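Local coordinates for protein GTP pyrophosphokinase YjbM (Bacillus subtilis, PDB 5DEC) that synthesises the alarmone (p)ppGpp of the stringent response by transferring pyrophosphate from ATP to GDP or GTP, working as an allosterically regulated homotetramer, at residues Tyr123-Leu128 and Gln148-Ala153; Lys104-Val109 and Val130-Gln135. All coordinates share one frame; numbering follows the deposited sequence.

How the interactions relate
Both interactions lie in the mixed five-stranded sheet of the synthetase fold and share strand 126-136, which is paired on one flank with strand 139-151 and on the other with strand 107-113. Interaction 1 joins the start of strand 126-136 to the end of strand 139-151, close to the centre of the folded chain; interaction 2 joins a later part of it to strand 107-113, the outermost strand on that side within this chain. Their centres are about 21 Å apart. Along the chain the segments alternate, in the order 104-109, 123-128, 130-135, 148-153. One strand thus links the product site at H127 to a region facing another subunit of the tetramer.

Interaction 1 (Tyr123-Leu128 and Gln148-Ala153); sequences YRSYHL and QIRTLA
H127 and Q148 lie side by side, the imidazole resting on the glutamine with the ring and amide planes 28° apart. Q148 CG sits 3.8 Å from the centroid of the H127 ring, a CH-pi contact over its face, and CD lies under the rim of the same face. Q148 CG is anti to its own carbonyl carbon (chi1 -56°) and the chain then runs extended, which carries the amide beneath the imidazole and on toward S125 and Y123. There S125 OG donates to Q148 OE1 at 2.8 Å, tilted from the carbonyl plane, while R150, from the same strand as the glutamine, adds two weak hydrogen bonds to that oxygen through NE and NH2. The Y123 ring stands at about a right angle to both the amide and the guanidinium, bringing Y123 OH 2.7 Å from Q148 OE1. Y123 OH is also hydrogen-bonded to H127 NE2 at 2.7 Å, in the imidazole plane, and a water bridges it to Q148 NE2. On the other face of the sheet Y126 and I149 point the same way, CD2 of the tyrosine 3.7 Å from CD1 of the isoleucine. This antiparallel pair is hydrogen-bonded in both directions, with I149 N to Y126 O at 2.7 Å. Were Q148 replaced by an alanine, S125 OG would probably lose its acceptor and the H127 ring the cover of CG and CD on one face, leaving it less firmly fixed. Beyond the contact, Q148 NE2 is hydrogen-bonded to E146, the inferred proton acceptor, and R150 NH1 to N155, which binds the allosteric activator. The glutamine probably acts as a second-shell residue to both H127, which binds product, and E146; one clear and two weak hydrogen bonds to OE1 are consistent with a firmly oriented amide.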
ATOM      1  N   TYR B 123      -7.138  -8.842  30.647  1.00 48.94           N
ATOM      2  CA  TYR B 123      -6.251  -8.334  29.586  1.00 48.18           C
ATOM      3  C   TYR B 123      -5.038  -9.228  29.461  1.00 45.52           C
ATOM      4  O   TYR B 123      -4.369  -9.513  30.448  1.00 41.00           O
ATOM      5  CB  TYR B 123      -5.803  -6.890  29.859  1.00 44.03           C
ATOM      6  CG  TYR B 123      -4.855  -6.298  28.820  1.00 43.22           C
ATOM      7  CD1 TYR B 123      -5.330  -5.814  27.600  1.00 45.76           C
ATOM      8  CD2 TYR B 123      -3.485  -6.217  29.068  1.00 46.80           C
ATOM      9  CE1 TYR B 123      -4.459  -5.273  26.647  1.00 40.56           C
ATOM     10  CE2 TYR B 123      -2.609  -5.673  28.130  1.00 47.40           C
ATOM     11  CZ  TYR B 123      -3.104  -5.201  26.924  1.00 47.56           C
ATOM     12  OH  TYR B 123      -2.241  -4.661  25.994  1.00 43.58           O
ATOM     13  N   ARG B 124      -4.789  -9.700  28.246  1.00 41.33           N
ATOM     14  CA  ARG B 124      -3.624 -10.523  27.946  1.00 43.76           C
ATOM     15  C   ARG B 124      -2.827  -9.888  26.791  1.00 45.81           C
ATOM     16  O   ARG B 124      -3.393  -9.661  25.711  1.00 32.78           O
ATOM     17  CB  ARG B 124      -4.113 -11.920  27.592  1.00 51.12           C
ATOM     18  CG  ARG B 124      -4.831 -12.597  28.755  1.00 57.15           C
ATOM     19  CD  ARG B 124      -5.755 -13.714  28.265  1.00 59.72           C
ATOM     20  NE  ARG B 124      -5.077 -14.750  27.507  1.00 51.05           N
ATOM     21  CZ  ARG B 124      -5.483 -15.181  26.313  1.00 53.08           C
ATOM     22  NH1 ARG B 124      -6.549 -14.637  25.728  1.00 45.84           N
ATOM     23  NH2 ARG B 124      -4.806 -16.136  25.694  1.00 53.17           N
ATOM     24  N   SER B 125      -1.531  -9.635  27.008  1.00 43.09           N
ATOM     25  CA  SER B 125      -0.649  -9.022  25.997  1.00 40.73           C
ATOM     26  C   SER B 125       0.796  -8.950  26.495  1.00 46.03           C
ATOM     27  O   SER B 125       1.041  -8.781  27.689  1.00 46.12           O
ATOM     28  CB  SER B 125      -1.136  -7.616  25.613  1.00 39.71           C
ATOM     29  OG  SER B 125      -0.393  -7.059  24.536  1.00 35.89           O
ATOM     30  N   TYR B 126       1.758  -9.113  25.593  1.00 40.69           N
ATOM     31  CA  TYR B 126       3.142  -8.841  25.961  1.00 31.44           C
ATOM     32  C   TYR B 126       3.574  -7.486  25.413  1.00 34.55           C
ATOM     33  O   TYR B 126       3.378  -7.212  24.230  1.00 31.86           O
ATOM     34  CB  TYR B 126       4.063  -9.928  25.438  1.00 34.14           C
ATOM     35  CG  TYR B 126       5.520  -9.656  25.709  1.00 41.51           C
ATOM     36  CD1 TYR B 126       6.099 -10.018  26.916  1.00 45.27           C
ATOM     37  CD2 TYR B 126       6.322  -9.031  24.752  1.00 48.45           C
ATOM     38  CE1 TYR B 126       7.436  -9.774  27.164  1.00 50.59           C
ATOM     39  CE2 TYR B 126       7.655  -8.780  24.995  1.00 48.32           C
ATOM     40  CZ  TYR B 126       8.205  -9.156  26.201  1.00 53.66           C
ATOM     41  OH  TYR B 126       9.536  -8.917  26.442  1.00 65.59           O
ATOM     42  N   HIS B 127       4.191  -6.655  26.248  1.00 32.09           N
ATOM     43  CA  HIS B 127       4.641  -5.348  25.796  1.00 33.85           C
ATOM     44  C   HIS B 127       6.153  -5.232  25.825  1.00 33.81           C
ATOM     45  O   HIS B 127       6.814  -5.704  26.759  1.00 32.74           O
ATOM     46  CB  HIS B 127       4.065  -4.220  26.664  1.00 40.77           C
ATOM     47  CG  HIS B 127       2.577  -4.126  26.658  1.00 41.01           C
ATOM     48  ND1 HIS B 127       1.906  -2.987  27.048  1.00 41.94           N
ATOM     49  CD2 HIS B 127       1.616  -5.013  26.287  1.00 42.23           C
ATOM     50  CE1 HIS B 127       0.605  -3.180  26.940  1.00 46.15           C
ATOM     51  NE2 HIS B 127       0.405  -4.406  26.478  1.00 34.90           N
ATOM     52  N   LEU B 128       6.708  -4.594  24.802  1.00 31.29           N
ATOM     53  CA  LEU B 128       8.062  -4.080  24.940  1.00 34.60           C
ATOM     54  C   LEU B 128       8.165  -2.694  24.315  1.00 32.88           C
ATOM     55  O   LEU B 128       7.322  -2.288  23.521  1.00 33.84           O
ATOM     56  CB  LEU B 128       9.088  -5.040  24.353  1.00 36.18           C
ATOM     57  CG  LEU B 128       9.046  -5.477  22.905  1.00 46.87           C
ATOM     58  CD1 LEU B 128       9.841  -4.537  22.044  1.00 50.54           C
ATOM     59  CD2 LEU B 128       9.650  -6.857  22.840  1.00 51.52           C
ATOM     60  N   GLN B 148       3.525  -4.295  21.017  1.00 27.18           N
ATOM     61  CA  GLN B 148       2.804  -5.344  21.748  1.00 26.23           C
ATOM     62  C   GLN B 148       2.739  -6.620  20.926  1.00 30.04           C
ATOM     63  O   GLN B 148       2.658  -6.566  19.702  1.00 38.14           O
ATOM     64  CB  GLN B 148       1.390  -4.914  22.114  1.00 27.30           C
ATOM     65  CG  GLN B 148       1.289  -3.638  22.923  1.00 31.06           C
ATOM     66  CD  GLN B 148      -0.112  -3.452  23.493  1.00 42.88           C
ATOM     67  OE1 GLN B 148      -0.845  -4.426  23.694  1.00 43.00           O
ATOM     68  NE2 GLN B 148      -0.510  -2.204  23.700  1.00 36.78           N
ATOM     69  N   ILE B 149       2.823  -7.769  21.596  1.00 22.72           N
ATOM     70  CA  ILE B 149       2.713  -9.048  20.917  1.00 21.60           C
ATOM     71  C   ILE B 149       1.507  -9.796  21.531  1.00 24.01           C
ATOM     72  O   ILE B 149       1.428  -9.927  22.743  1.00 26.26           O
ATOM     73  CB  ILE B 149       3.996  -9.864  21.065  1.00 24.55           C
ATOM     74  CG1 ILE B 149       5.227  -8.951  20.859  1.00 29.48           C
ATOM     75  CG2 ILE B 149       4.003 -11.073  20.085  1.00 23.90           C
ATOM     76  CD1 ILE B 149       6.536  -9.668  21.130  1.00 34.33           C
ATOM     77  N   ARG B 150       0.588 -10.261  20.692  1.00 23.77           N
ATOM     78  CA  ARG B 150      -0.674 -10.840  21.153  1.00 29.81           C
ATOM     79  C   ARG B 150      -1.061 -12.013  20.299  1.00 25.49           C
ATOM     80  O   ARG B 150      -0.770 -12.015  19.114  1.00 27.28           O
ATOM     81  CB  ARG B 150      -1.814  -9.813  21.068  1.00 30.99           C
ATOM     82  CG  ARG B 150      -1.627  -8.522  21.825  1.00 33.23           C
ATOM     83  CD  ARG B 150      -2.736  -7.559  21.443  1.00 30.72           C
ATOM     84  NE  ARG B 150      -2.824  -6.419  22.342  1.00 36.25           N
ATOM     85  CZ  ARG B 150      -3.736  -5.465  22.235  1.00 30.62           C
ATOM     86  NH1 ARG B 150      -4.640  -5.524  21.266  1.00 23.94           N
ATOM     87  NH2 ARG B 150      -3.764  -4.473  23.112  1.00 36.24           N
ATOM     88  N   THR B 151      -1.769 -12.993  20.858  1.00 23.68           N
ATOM     89  CA  THR B 151      -2.429 -13.953  19.981  1.00 27.95           C
ATOM     90  C   THR B 151      -3.622 -13.269  19.345  1.00 22.88           C
ATOM     91  O   THR B 151      -4.048 -12.203  19.797  1.00 23.48           O
ATOM     92  CB  THR B 151      -2.910 -15.239  20.703  1.00 27.81           C
ATOM     93  OG1 THR B 151      -3.843 -14.881  21.729  1.00 28.37           O
ATOM     94  CG2 THR B 151      -1.736 -15.990  21.344  1.00 25.17           C
ATOM     95  N   LEU B 152      -4.151 -13.886  18.294  1.00 18.41           N
ATOM     96  CA  LEU B 152      -5.351 -13.413  17.630  1.00 20.75           C
ATOM     97  C   LEU B 152      -6.519 -13.260  18.617  1.00 26.38           C
ATOM     98  O   LEU B 152      -7.256 -12.271  18.574  1.00 24.65           O
ATOM     99  CB  LEU B 152      -5.735 -14.375  16.495  1.00 17.13           C
ATOM    100  CG  LEU B 152      -4.736 -14.493  15.325  1.00 30.96           C
ATOM    101  CD1 LEU B 152      -5.065 -15.663  14.377  1.00 31.86           C
ATOM    102  CD2 LEU B 152      -4.676 -13.190  14.556  1.00 28.00           C
ATOM    103  N   ALA B 153      -6.688 -14.251  19.488  1.00 22.80           N
ATOM    104  CA  ALA B 153      -7.789 -14.267  20.440  1.00 25.01           C
ATOM    105  C   ALA B 153      -7.638 -13.184  21.510  1.00 23.60           C
ATOM    106  O   ALA B 153      -8.610 -12.523  21.873  1.00 23.06           O
ATOM    107  CB  ALA B 153      -7.894 -15.648  21.086  1.00 27.71           C
TER
HETATM  108  O   HOH W   1      -2.910  -2.143  25.256  1.00 43.23           O

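Interaction 2 (Lys104-Val109 and Val130-Gln135); sequences KDFTVV and VLYPLQ
F106 and V130 form the apolar centre, with CG1 of the valine 3.6 Å from CD1 of the phenylalanine ring and CG2 above one ring face, toward the rim. F106 CG lies between the backbone N and the carbonyl carbon (chi1 51°), which turns the ring to a place beside V130, while F106 CB meets the edge of the Y132 ring. On the same side V108 CG2 reaches V130 CG1 at 4.1 Å. L100 and F101 of helix 90-102 and L27 of helix 11-38 continue this apolar layer. The opposite face carries T107, whose side chain runs alongside L131; V109 CG1 comes obliquely to within 4.0 Å of L131 CB.

Between the two faces the strands pair antiparallel through T107 and L131. L131 N donates to T107 O at 2.7 Å, nearly straight, whereas the return bond from T107 N to L131 O is weak at 3.3 Å. L131 O also accepts a hydrogen bond from a water at 2.7 Å, and T107 OG1 is weakly joined to that water. Before the strand begins, D105 O lies 3.4 Å from P133 CD, where the proline centres an inverse gamma turn. The D105 carboxylate forms salt bridges with R103 and with K30, a residue of the allosteric site, while Y132 OH is hydrogen-bonded to E26; Q135 OE1 takes a hydrogen bond from K104 N of a neighbouring subunit. The chemistry is thus divided: apolar side chains join strand 107-113, outermost within this chain, to the helices beneath, while D105 pairs with K30 of the activator site and Q135 bonds across the tetramer interface.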
ATOM      1  N   LYS B 104      19.436  -5.688  15.521  1.00 27.79           N
ATOM      2  CA  LYS B 104      20.405  -4.640  15.781  1.00 31.68           C
ATOM      3  C   LYS B 104      19.991  -3.295  15.190  1.00 37.10           C
ATOM      4  O   LYS B 104      20.747  -2.338  15.287  1.00 32.70           O
ATOM      5  CB  LYS B 104      21.782  -5.035  15.244  1.00 30.84           C
ATOM      6  CG  LYS B 104      22.407  -6.235  15.956  1.00 41.23           C
ATOM      7  CD  LYS B 104      23.895  -6.311  15.637  1.00 59.39           C
ATOM      8  CE  LYS B 104      24.633  -7.233  16.587  1.00 70.46           C
ATOM      9  NZ  LYS B 104      24.130  -8.625  16.500  1.00 69.65           N
ATOM     10  N   ASP B 105      18.798  -3.202  14.601  1.00 30.64           N
ATOM     11  CA  ASP B 105      18.372  -1.922  14.028  1.00 27.31           C
ATOM     12  C   ASP B 105      17.537  -1.100  15.011  1.00 33.65           C
ATOM     13  O   ASP B 105      17.009  -0.043  14.663  1.00 33.16           O
ATOM     14  CB  ASP B 105      17.618  -2.113  12.700  1.00 32.05           C
ATOM     15  CG  ASP B 105      16.467  -3.101  12.785  1.00 32.97           C
ATOM     16  OD1 ASP B 105      16.379  -3.890  13.753  1.00 31.28           O
ATOM     17  OD2 ASP B 105      15.649  -3.091  11.839  1.00 31.24           O
ATOM     18  N   PHE B 106      17.447  -1.585  16.246  1.00 28.54           N
ATOM     19  CA  PHE B 106      16.950  -0.786  17.366  1.00 28.49           C
ATOM     20  C   PHE B 106      17.435  -1.429  18.654  1.00 26.50           C
ATOM     21  O   PHE B 106      18.097  -2.465  18.619  1.00 28.31           O
ATOM     22  CB  PHE B 106      15.407  -0.643  17.348  1.00 27.21           C
ATOM     23  CG  PHE B 106      14.652  -1.947  17.222  1.00 25.25           C
ATOM     24  CD1 PHE B 106      14.612  -2.853  18.274  1.00 32.57           C
ATOM     25  CD2 PHE B 106      13.930  -2.239  16.066  1.00 29.47           C
ATOM     26  CE1 PHE B 106      13.908  -4.046  18.177  1.00 32.83           C
ATOM     27  CE2 PHE B 106      13.217  -3.444  15.959  1.00 29.38           C
ATOM     28  CZ  PHE B 106      13.207  -4.343  17.025  1.00 32.97           C
ATOM     29  N   THR B 107      17.124  -0.815  19.790  1.00 26.35           N
ATOM     30  CA  THR B 107      17.439  -1.414  21.074  1.00 27.15           C
ATOM     31  C   THR B 107      16.196  -1.470  21.960  1.00 38.05           C
ATOM     32  O   THR B 107      15.408  -0.529  22.005  1.00 37.61           O
ATOM     33  CB  THR B 107      18.569  -0.644  21.809  1.00 51.99           C
ATOM     34  OG1 THR B 107      18.135   0.685  22.116  1.00 54.75           O
ATOM     35  CG2 THR B 107      19.826  -0.578  20.945  1.00 40.14           C
ATOM     36  N   VAL B 108      16.030  -2.584  22.663  1.00 38.90           N
ATOM     37  CA  VAL B 108      14.917  -2.752  23.584  1.00 37.04           C
ATOM     38  C   VAL B 108      15.254  -2.079  24.910  1.00 36.80           C
ATOM     39  O   VAL B 108      16.313  -2.324  25.478  1.00 37.00           O
ATOM     40  CB  VAL B 108      14.590  -4.243  23.790  1.00 42.05           C
ATOM     41  CG1 VAL B 108      13.486  -4.421  24.827  1.00 36.46           C
ATOM     42  CG2 VAL B 108      14.215  -4.901  22.429  1.00 29.22           C
ATOM     43  N   VAL B 109      14.377  -1.196  25.377  1.00 32.21           N
ATOM     44  CA  VAL B 109      14.650  -0.439  26.602  1.00 37.09           C
ATOM     45  C   VAL B 109      13.692  -0.756  27.739  1.00 39.42           C
ATOM     46  O   VAL B 109      13.932  -0.357  28.878  1.00 39.86           O
ATOM     47  CB  VAL B 109      14.621   1.089  26.346  1.00 37.84           C
ATOM     48  CG1 VAL B 109      15.774   1.488  25.438  1.00 44.20           C
ATOM     49  CG2 VAL B 109      13.284   1.513  25.751  1.00 41.47           C
ATOM     50  N   VAL B 130      10.897  -0.084  22.336  1.00 31.63           N
ATOM     51  CA  VAL B 130      12.204   0.004  21.696  1.00 32.07           C
ATOM     52  C   VAL B 130      12.594   1.448  21.463  1.00 34.61           C
ATOM     53  O   VAL B 130      11.736   2.333  21.345  1.00 33.17           O
ATOM     54  CB  VAL B 130      12.254  -0.733  20.317  1.00 27.78           C
ATOM     55  CG1 VAL B 130      11.843  -2.192  20.440  1.00 22.92           C
ATOM     56  CG2 VAL B 130      11.381  -0.029  19.293  1.00 25.11           C
ATOM     57  N   LEU B 131      13.899   1.684  21.387  1.00 29.79           N
ATOM     58  CA  LEU B 131      14.393   2.991  21.013  1.00 29.24           C
ATOM     59  C   LEU B 131      14.872   2.906  19.562  1.00 30.97           C
ATOM     60  O   LEU B 131      15.857   2.222  19.263  1.00 30.85           O
ATOM     61  CB  LEU B 131      15.516   3.425  21.961  1.00 33.85           C
ATOM     62  CG  LEU B 131      15.954   4.888  21.877  1.00 37.66           C
ATOM     63  CD1 LEU B 131      14.796   5.789  22.261  1.00 36.54           C
ATOM     64  CD2 LEU B 131      17.175   5.152  22.791  1.00 34.35           C
ATOM     65  N   TYR B 132      14.157   3.579  18.661  1.00 28.05           N
ATOM     66  CA  TYR B 132      14.404   3.450  17.223  1.00 25.43           C
ATOM     67  C   TYR B 132      15.199   4.660  16.714  1.00 33.79           C
ATOM     68  O   TYR B 132      14.715   5.796  16.817  1.00 28.57           O
ATOM     69  CB  TYR B 132      13.068   3.325  16.447  1.00 24.61           C
ATOM     70  CG  TYR B 132      13.254   3.024  14.969  1.00 28.66           C
ATOM     71  CD1 TYR B 132      13.611   1.754  14.549  1.00 34.46           C
ATOM     72  CD2 TYR B 132      13.085   4.010  14.004  1.00 22.64           C
ATOM     73  CE1 TYR B 132      13.793   1.461  13.209  1.00 33.86           C
ATOM     74  CE2 TYR B 132      13.271   3.733  12.654  1.00 28.91           C
ATOM     75  CZ  TYR B 132      13.629   2.447  12.267  1.00 35.68           C
ATOM     76  OH  TYR B 132      13.826   2.127  10.939  1.00 30.45           O
ATOM     77  N   PRO B 133      16.409   4.415  16.162  1.00 36.07           N
ATOM     78  CA  PRO B 133      17.320   5.465  15.674  1.00 34.55           C
ATOM     79  C   PRO B 133      16.923   5.960  14.289  1.00 33.14           C
ATOM     80  O   PRO B 133      17.531   5.586  13.280  1.00 37.18           O
ATOM     81  CB  PRO B 133      18.674   4.762  15.632  1.00 36.48           C
ATOM     82  CG  PRO B 133      18.313   3.336  15.293  1.00 42.75           C
ATOM     83  CD  PRO B 133      16.995   3.069  16.005  1.00 30.56           C
ATOM     84  N   LEU B 134      15.901   6.807  14.254  1.00 28.19           N
ATOM     85  CA  LEU B 134      15.362   7.345  13.012  1.00 32.54           C
ATOM     86  C   LEU B 134      16.326   8.313  12.312  1.00 33.78           C
ATOM     87  O   LEU B 134      16.823   9.267  12.923  1.00 33.08           O
ATOM     88  CB  LEU B 134      14.031   8.040  13.307  1.00 35.07           C
ATOM     89  CG  LEU B 134      13.251   8.589  12.126  1.00 34.18           C
ATOM     90  CD1 LEU B 134      12.706   7.463  11.275  1.00 28.51           C
ATOM     91  CD2 LEU B 134      12.123   9.449  12.656  1.00 35.65           C
ATOM     92  N   GLN B 135      16.611   8.043  11.040  1.00 32.02           N
ATOM     93  CA  GLN B 135      17.416   8.938  10.220  1.00 36.23           C
ATOM     94  C   GLN B 135      16.528  10.048   9.680  1.00 40.64           C
ATOM     95  O   GLN B 135      15.548   9.774   8.991  1.00 44.32           O
ATOM     96  CB  GLN B 135      18.082   8.176   9.064  1.00 33.64           C
ATOM     97  CG  GLN B 135      18.855   6.955   9.518  1.00 35.63           C
ATOM     98  CD  GLN B 135      19.924   7.305  10.512  1.00 34.12           C
ATOM     99  OE1 GLN B 135      20.876   8.001  10.182  1.00 35.74           O
ATOM    100  NE2 GLN B 135      19.766   6.845  11.753  1.00 37.78           N
TER
HETATM  101  O   HOH W   2      18.505   2.699  19.497  1.00 39.94           O